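Local coordinates for putative methyl-accepting chemotaxis protein (Salmonella enterica subsp. enterica serovar Typhimurium str. LT2, PDB 6DB1) that probably senses chemical stimuli for chemotaxis, through a four-helix N-terminal domain that would bind the ligand and pass the signal to the rest of the receptor, at residues V35-R40 and A56-E61; Q65-M70 and S88-L93; P80-E85 and A132-H137. All coordinates share one frame; numbering follows the deposited sequence.

Interaction 1: residues V35-R40 and A56-E61; sequences VTRLSR and ARQSLE
Arg-37 and Ala-56 bring their CA atoms to 5.1 Å where two helical segments, 35-40 and 56-61, run nearly antiparallel at 159°, their axes 8.8 Å apart. They belong to helix 13-46 and helix 54-73, the first hairpin of the antiparallel four-helix bundle, and the contact lies close to the connection between them. The small Ala-56 permits the close approach: the CB of Arg-37 rests 3.9 Å from the CA of Ala-56. On the inner side, Leu-38 CB lies 4.3 Å from Ala-56 CB, and helix 80-105 covers this patch through Met-102, which touches both residues. Arg-37 is modelled in two conformers; in one of them, bends at chi2 and chi3 carry the chain across to Ser-59, whose OG lies over one face of the guanidinium. Arg-37 NE and Ser-59 OG are then 2.9 Å apart, but the angle is too poor for a hydrogen bond, consistent with OG lying over the face. The main polar hold on this conformer is instead NH1 to the carbonyl oxygen of Pro-55, an acceptor that also takes a weak hydrogen bond from Ser-59 OG. Gln-58 reaches in from the solvent side with an extended chain, its amide turned 54° from the guanidinium plane. At the guanidinium edge, Arg-37 NH1 of the same conformer gives Gln-58 OE1 a weak, bent hydrogen bond of 3.2 Å.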
# COMPACT_ATOMS: atom_id res chain seq x y z
N VAL A 35 -7.20 4.93 -8.56
CA VAL A 35 -7.88 6.17 -8.27
C VAL A 35 -7.17 7.33 -8.97
O VAL A 35 -7.83 8.25 -9.44
CB VAL A 35 -7.98 6.42 -6.76
CG1 VAL A 35 -8.52 7.82 -6.45
CG2 VAL A 35 -8.83 5.36 -6.07
N THR A 36 -5.84 7.31 -9.02
CA THR A 36 -5.10 8.39 -9.64
C THR A 36 -5.13 8.26 -11.17
O THR A 36 -5.37 9.24 -11.88
CB THR A 36 -3.65 8.44 -9.15
OG1 THR A 36 -2.97 7.27 -9.62
CG2 THR A 36 -3.53 8.52 -7.65
N ARG A 37 -4.91 7.03 -11.64
CA ARG A 37 -4.91 6.71 -13.06
C ARG A 37 -6.19 7.26 -13.71
O ARG A 37 -6.15 8.07 -14.66
CB ARG A 37 -4.87 5.19 -13.24
CG ARG A 37 -3.85 4.47 -12.37
CD ARG A 37 -2.47 4.18 -12.94
NE ARG A 37 -2.48 3.03 -13.84
CZ ARG A 37 -1.39 2.39 -14.26
NH1 ARG A 37 -1.50 1.37 -15.09
NH2 ARG A 37 -0.20 2.77 -13.83
N LEU A 38 -7.32 6.85 -13.13
CA LEU A 38 -8.68 7.19 -13.63
C LEU A 38 -8.93 8.70 -13.58
O LEU A 38 -9.61 9.25 -14.48
CB LEU A 38 -9.73 6.45 -12.79
CG LEU A 38 -11.18 6.66 -13.24
CD1 LEU A 38 -11.32 6.36 -14.72
CD2 LEU A 38 -12.14 5.80 -12.42
N SER A 39 -8.45 9.35 -12.53
CA SER A 39 -8.64 10.79 -12.38
C SER A 39 -7.94 11.55 -13.52
O SER A 39 -8.53 12.46 -14.11
CB SER A 39 -8.16 11.23 -11.02
OG SER A 39 -8.26 12.64 -10.88
N ARG A 40 -6.70 11.17 -13.85
CA ARG A 40 -5.97 11.86 -14.93
C ARG A 40 -6.69 11.64 -16.27
O ARG A 40 -6.77 12.58 -17.09
CB ARG A 40 -4.52 11.39 -15.01
CG ARG A 40 -3.71 11.64 -13.74
CD ARG A 40 -2.22 11.47 -13.99
NE ARG A 40 -1.92 10.25 -14.71
CZ ARG A 40 -1.77 9.05 -14.16
NH1 ARG A 40 -1.91 8.90 -12.85
NH2 ARG A 40 -1.48 8.00 -14.91
N ALA A 56 -5.97 2.70 -16.41
CA ALA A 56 -6.86 2.49 -15.27
C ALA A 56 -7.35 1.03 -15.30
O ALA A 56 -7.33 0.35 -14.27
CB ALA A 56 -8.00 3.47 -15.31
N ARG A 57 -7.75 0.58 -16.48
CA ARG A 57 -8.20 -0.80 -16.67
C ARG A 57 -7.11 -1.77 -16.19
O ARG A 57 -7.41 -2.83 -15.66
CB ARG A 57 -8.52 -1.11 -18.14
CG ARG A 57 -9.79 -0.46 -18.69
CD ARG A 57 -9.88 -0.58 -20.21
NE ARG A 57 -11.09 0.02 -20.75
CZ ARG A 57 -11.34 0.22 -22.05
NH1 ARG A 57 -12.47 0.80 -22.42
NH2 ARG A 57 -10.45 -0.13 -22.96
N GLN A 58 -5.84 -1.40 -16.43
CA GLN A 58 -4.72 -2.24 -16.03
C GLN A 58 -4.69 -2.37 -14.51
O GLN A 58 -4.45 -3.45 -13.99
CB GLN A 58 -3.40 -1.66 -16.54
CG GLN A 58 -2.16 -2.32 -15.95
CD GLN A 58 -0.88 -1.81 -16.56
OE1 GLN A 58 0.03 -1.37 -15.86
NE2 GLN A 58 -0.81 -1.84 -17.88
N SER A 59 -4.90 -1.26 -13.82
CA SER A 59 -4.87 -1.25 -12.37
C SER A 59 -6.06 -2.05 -11.82
O SER A 59 -5.87 -2.88 -10.93
CB SER A 59 -4.84 0.18 -11.86
OG SER A 59 -3.63 0.82 -12.27
N LEU A 60 -7.26 -1.83 -12.34
CA LEU A 60 -8.44 -2.56 -11.92
C LEU A 60 -8.18 -4.05 -12.09
O LEU A 60 -8.40 -4.84 -11.17
CB LEU A 60 -9.65 -2.09 -12.75
CG LEU A 60 -10.99 -2.76 -12.43
CD1 LEU A 60 -12.14 -1.85 -12.81
CD2 LEU A 60 -11.13 -4.11 -13.12
N GLU A 61 -7.65 -4.42 -13.25
CA GLU A 61 -7.35 -5.81 -13.53
C GLU A 61 -6.27 -6.32 -12.56
O GLU A 61 -6.36 -7.47 -12.12
CB GLU A 61 -6.94 -5.99 -14.99
CG GLU A 61 -7.80 -7.01 -15.71
CD GLU A 61 -7.77 -8.38 -15.06
OE1 GLU A 61 -8.77 -9.11 -15.20
OE2 GLU A 61 -6.75 -8.72 -14.43

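Interaction 2: residues Q65-M70 and S88-L93; sequences QKLEEM and SNWQAL
Leu-67 and Trp-90 face each other where segments 65-70 and 88-93 run antiparallel at 160°, with 10.5 Å between their axes. The indole of Trp-90 fills this separation, lying against the backbone and side chains of the other helix. With CG anti to the backbone N (chi1 -168°), the tryptophan side chain reaches across toward helix 54-73. Leu-67 covers one face: its CD1 sits 3.9 Å from the centroid of the Trp-90 five-membered ring, 23° off the normal, a CH-pi contact, while its CA lies over the same ring system nearer the rim. The other leucine methyl, CD2, goes a different way and meets Gln-91 CB at 3.8 Å. The benzo end of the indole is met by Lys-66 and Met-70. Lys-66 CB lies 3.6 Å from Trp-90 CZ2, after which the lysine chain turns away to a salt bridge from NZ to Glu-69 OE2, using the syn lone pair of that oxygen. Met-70, a selenomethionine, puts its CB 3.6 Å from Trp-90 CZ3, and its SE stands at the edge of the Trp-90 six-membered ring, 5.4 Å from the centroid, in a Met-aromatic contact. Gln-91 OE1 accepts a hydrogen bond from Lys-71 NZ. Around this buried cluster, Phe-128 of helix 110-144 meets the Trp-90 ring edge-to-face, and Met-70 packs on Gln-20 and Val-23 of helix 13-46, so that all four helices of the bundle contribute.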
# COMPACT_ATOMS: atom_id res chain seq x y z
N GLN A 65 -6.66 -9.38 -9.92
CA GLN A 65 -5.69 -10.48 -9.89
C GLN A 65 -5.11 -10.63 -8.47
O GLN A 65 -4.87 -11.75 -8.03
CB GLN A 65 -4.56 -10.27 -10.90
CG GLN A 65 -3.46 -11.33 -10.80
CD GLN A 65 -3.96 -12.73 -11.02
OE1 GLN A 65 -4.90 -12.97 -11.79
NE2 GLN A 65 -3.33 -13.69 -10.37
N LYS A 66 -4.85 -9.53 -7.78
CA LYS A 66 -4.29 -9.63 -6.43
C LYS A 66 -5.33 -10.18 -5.45
O LYS A 66 -4.96 -10.90 -4.57
CB LYS A 66 -3.67 -8.30 -6.00
CG LYS A 66 -2.40 -7.97 -6.76
CD LYS A 66 -1.35 -9.06 -6.64
CE LYS A 66 -0.10 -8.77 -7.43
NZ LYS A 66 0.83 -9.92 -7.35
N LEU A 67 -6.60 -9.88 -5.62
CA LEU A 67 -7.63 -10.48 -4.77
C LEU A 67 -7.65 -11.99 -4.99
O LEU A 67 -7.76 -12.75 -4.04
CB LEU A 67 -9.00 -9.87 -5.08
CG LEU A 67 -10.18 -10.50 -4.35
CD1 LEU A 67 -10.06 -10.33 -2.85
CD2 LEU A 67 -11.50 -9.92 -4.86
N GLU A 68 -7.59 -12.43 -6.24
CA GLU A 68 -7.63 -13.86 -6.51
C GLU A 68 -6.43 -14.55 -5.85
O GLU A 68 -6.57 -15.60 -5.26
CB GLU A 68 -7.64 -14.13 -8.02
CG GLU A 68 -8.97 -13.85 -8.67
CD GLU A 68 -10.17 -14.46 -7.97
OE1 GLU A 68 -10.84 -13.72 -7.22
OE2 GLU A 68 -10.41 -15.66 -8.15
N GLU A 69 -5.27 -13.92 -5.92
CA GLU A 69 -4.05 -14.46 -5.32
C GLU A 69 -4.19 -14.47 -3.79
O GLU A 69 -3.73 -15.43 -3.10
CB GLU A 69 -2.87 -13.61 -5.77
CG GLU A 69 -1.58 -14.35 -5.97
CD GLU A 69 -0.40 -13.43 -6.28
OE1 GLU A 69 0.71 -13.73 -5.80
OE2 GLU A 69 -0.61 -12.40 -6.98
N MSE A 70 -4.85 -13.46 -3.24
CA MSE A 70 -5.03 -13.40 -1.78
C MSE A 70 -5.90 -14.53 -1.34
O MSE A 70 -5.59 -15.20 -0.35
CB MSE A 70 -5.62 -12.08 -1.29
CG MSE A 70 -5.43 -11.89 0.23
SE MSE A 70 -3.57 -11.42 0.69
CE MSE A 70 -3.85 -11.39 2.63
N SER A 88 -13.48 -10.07 2.09
CA SER A 88 -14.82 -9.54 1.82
C SER A 88 -14.78 -8.03 1.57
O SER A 88 -15.48 -7.56 0.69
CB SER A 88 -15.77 -9.86 2.94
OG SER A 88 -16.04 -11.24 2.95
N ASN A 89 -13.99 -7.30 2.32
CA ASN A 89 -13.90 -5.84 2.14
C ASN A 89 -13.14 -5.53 0.84
O ASN A 89 -13.47 -4.56 0.13
CB ASN A 89 -13.31 -5.15 3.37
CG ASN A 89 -14.26 -5.19 4.55
OD1 ASN A 89 -15.44 -5.52 4.38
ND2 ASN A 89 -13.79 -4.83 5.72
N TRP A 90 -12.15 -6.36 0.51
CA TRP A 90 -11.40 -6.17 -0.73
C TRP A 90 -12.36 -6.38 -1.90
O TRP A 90 -12.43 -5.56 -2.81
CB TRP A 90 -10.25 -7.19 -0.80
CG TRP A 90 -9.21 -6.96 -1.86
CD1 TRP A 90 -9.35 -6.41 -3.09
CD2 TRP A 90 -7.87 -7.48 -1.81
NE1 TRP A 90 -8.16 -6.45 -3.77
CE2 TRP A 90 -7.24 -7.12 -3.01
CE3 TRP A 90 -7.12 -8.15 -0.84
CZ2 TRP A 90 -5.91 -7.44 -3.28
CZ3 TRP A 90 -5.81 -8.46 -1.10
CH2 TRP A 90 -5.22 -8.13 -2.32
N GLN A 91 -13.08 -7.50 -1.86
CA GLN A 91 -14.03 -7.86 -2.95
C GLN A 91 -15.13 -6.80 -3.07
O GLN A 91 -15.55 -6.48 -4.18
CB GLN A 91 -14.59 -9.27 -2.74
CG GLN A 91 -15.61 -9.66 -3.81
CD GLN A 91 -15.88 -11.15 -3.86
OE1 GLN A 91 -14.99 -11.96 -3.62
NE2 GLN A 91 -17.10 -11.51 -4.23
N ALA A 92 -15.60 -6.26 -1.95
CA ALA A 92 -16.65 -5.24 -2.00
C ALA A 92 -16.09 -3.96 -2.66
O ALA A 92 -16.72 -3.38 -3.54
CB ALA A 92 -17.17 -4.97 -0.61
N LEU A 93 -14.91 -3.53 -2.22
CA LEU A 93 -14.30 -2.33 -2.74
C LEU A 93 -14.21 -2.41 -4.27
O LEU A 93 -14.48 -1.43 -4.97
CB LEU A 93 -12.91 -2.18 -2.11
CG LEU A 93 -12.03 -1.06 -2.66
CD1 LEU A 93 -12.75 0.27 -2.65
CD2 LEU A 93 -10.74 -0.99 -1.86

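Interaction 3: residues P80-E85 and A132-H137; sequences PDISRE and AERFSH
A bend at chi3 of Arg-134 (87°) turns its guanidinium toward helix 80-105, while the extended chain of Glu-85 carries a carboxylate out to meet it. The two flat groups end almost coplanar, 5° apart, and Glu-85 OE1 lies at the guanidinium edge. From there it forms a salt bridge with Arg-134 NE at 2.6 Å; the hydrogen bond is weak, its angle well short of straight, as OE1 sits between NE and NH2. The other carboxylate oxygen, OE2, is bonded to Ser-131 OG one turn earlier on helix 110-144, which fixes the rotation of the group. Over one face of the guanidinium, Ile-82 supplies an apolar platform: CG1 lies 3.2 Å from the plane, above its centre. Its branch CG2 points inward and packs 3.7 Å from Phe-135 CA, beside a ring that also touches Gln-20 and Leu-24 of helix 13-46. On the outer side of segment 132-137, Glu-133 makes a salt bridge with Arg-37 of the second subunit. With axes 9.1 Å apart at 144°, this is an antiparallel helix pair of a four-helix bundle, apolar inside and bordered by an ion pair, consistent with the helical ligand-binding domains of methyl-accepting chemotaxis proteins.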
# COMPACT_ATOMS: atom_id res chain seq x y z
N PRO A 80 -8.66 -17.07 10.80
CA PRO A 80 -9.75 -17.19 9.81
C PRO A 80 -10.70 -15.98 9.76
O PRO A 80 -11.09 -15.58 8.67
CB PRO A 80 -10.52 -18.47 10.17
CG PRO A 80 -10.06 -18.80 11.55
CD PRO A 80 -8.63 -18.32 11.58
N ASP A 81 -11.01 -15.37 10.91
CA ASP A 81 -11.90 -14.19 10.95
C ASP A 81 -11.29 -12.98 10.26
O ASP A 81 -11.95 -12.28 9.52
CB ASP A 81 -12.22 -13.78 12.40
CG ASP A 81 -13.18 -14.73 13.08
OD1 ASP A 81 -14.01 -15.38 12.39
OD2 ASP A 81 -13.14 -14.80 14.33
N ILE A 82 -10.03 -12.71 10.56
CA ILE A 82 -9.33 -11.57 9.98
C ILE A 82 -9.14 -11.82 8.48
O ILE A 82 -9.33 -10.92 7.66
CB ILE A 82 -8.00 -11.34 10.72
CG1 ILE A 82 -8.27 -10.88 12.15
CG2 ILE A 82 -7.11 -10.37 9.96
CD1 ILE A 82 -7.05 -10.77 13.00
N SER A 83 -8.77 -13.04 8.15
CA SER A 83 -8.55 -13.35 6.75
C SER A 83 -9.83 -13.06 5.96
O SER A 83 -9.79 -12.44 4.90
CB SER A 83 -8.08 -14.77 6.60
OG SER A 83 -7.87 -15.07 5.24
N ARG A 84 -10.96 -13.48 6.52
CA ARG A 84 -12.29 -13.30 5.92
C ARG A 84 -12.70 -11.83 5.80
O ARG A 84 -13.33 -11.45 4.81
CB ARG A 84 -13.34 -14.06 6.73
CG ARG A 84 -13.57 -15.46 6.20
CD ARG A 84 -14.50 -15.39 5.01
NE ARG A 84 -14.23 -16.38 3.98
CZ ARG A 84 -13.69 -16.09 2.80
NH1 ARG A 84 -13.42 -14.83 2.49
NH2 ARG A 84 -13.47 -17.05 1.92
N GLU A 85 -12.43 -11.05 6.81
CA GLU A 85 -12.77 -9.64 6.77
C GLU A 85 -12.06 -8.98 5.58
O GLU A 85 -12.66 -8.23 4.83
CB GLU A 85 -12.37 -9.01 8.10
CG GLU A 85 -13.10 -7.73 8.41
CD GLU A 85 -12.51 -6.95 9.57
OE1 GLU A 85 -12.45 -7.51 10.69
OE2 GLU A 85 -12.12 -5.80 9.36
N ALA A 132 -7.31 -4.21 6.49
CA ALA A 132 -5.89 -4.34 6.21
C ALA A 132 -5.09 -4.06 7.49
O ALA A 132 -4.08 -4.70 7.72
CB ALA A 132 -5.47 -3.44 5.08
N GLU A 133 -5.56 -3.10 8.31
CA GLU A 133 -4.90 -2.78 9.58
C GLU A 133 -4.98 -3.98 10.53
O GLU A 133 -4.01 -4.33 11.20
CB GLU A 133 -5.56 -1.59 10.27
CG GLU A 133 -5.39 -0.27 9.53
CD GLU A 133 -4.45 0.74 10.16
OE1 GLU A 133 -3.87 0.43 11.21
OE2 GLU A 133 -4.28 1.83 9.58
N ARG A 134 -6.14 -4.59 10.59
CA ARG A 134 -6.35 -5.73 11.46
C ARG A 134 -5.40 -6.85 11.03
O ARG A 134 -4.77 -7.52 11.85
CB ARG A 134 -7.83 -6.12 11.42
CG ARG A 134 -8.37 -6.66 12.74
CD ARG A 134 -9.88 -6.67 12.86
NE ARG A 134 -10.53 -7.87 12.33
CZ ARG A 134 -10.78 -8.97 13.05
NH1 ARG A 134 -10.38 -9.06 14.31
NH2 ARG A 134 -11.41 -9.99 12.49
N PHE A 135 -5.22 -7.00 9.72
CA PHE A 135 -4.32 -8.04 9.21
C PHE A 135 -2.86 -7.73 9.55
O PHE A 135 -2.14 -8.58 10.09
CB PHE A 135 -4.46 -8.15 7.69
CG PHE A 135 -3.63 -9.25 7.09
CD1 PHE A 135 -2.28 -9.06 6.86
CD2 PHE A 135 -4.19 -10.49 6.82
CE1 PHE A 135 -1.50 -10.10 6.36
CE2 PHE A 135 -3.41 -11.52 6.33
CZ PHE A 135 -2.07 -11.32 6.10
N SER A 136 -2.42 -6.52 9.24
CA SER A 136 -1.03 -6.15 9.47
C SER A 136 -0.69 -6.30 10.96
O SER A 136 0.38 -6.78 11.29
CB SER A 136 -0.73 -4.76 8.97
OG SER A 136 -1.47 -3.79 9.69
N HIS A 137 -1.62 -5.92 11.84
CA HIS A 137 -1.38 -6.00 13.28
C HIS A 137 -1.17 -7.46 13.73
O HIS A 137 -0.21 -7.75 14.43
CB HIS A 137 -2.51 -5.31 14.06
CG HIS A 137 -2.41 -5.39 15.55
ND1 HIS A 137 -1.74 -4.43 16.30
CD2 HIS A 137 -2.93 -6.27 16.44
CE1 HIS A 137 -1.83 -4.73 17.59
NE2 HIS A 137 -2.56 -5.86 17.70

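In the fold
The three contacts follow the length of one four-helix bundle. Interactions 1 and 2 both join helix 54-73 to a sequence neighbour, first helix 13-46 and then helix 80-105, with centres 16 Å apart. Interaction 3 ties helix 80-105 to helix 110-144, on the opposite side of the chain's centre from interaction 1. Interaction 2 lies nearest that centre, and its cross-helix chemistry is apolar and aromatic; the outer two pair an apolar side with an arginine, partly exposed in interaction 1 and exposed in interaction 3. Interactions 2 and 3 touch, Met-70 CE meeting Phe-135 CE2 at 3.7 Å. Segment 132-137 of this chain also reaches the second subunit, meeting Arg-37 of that copy.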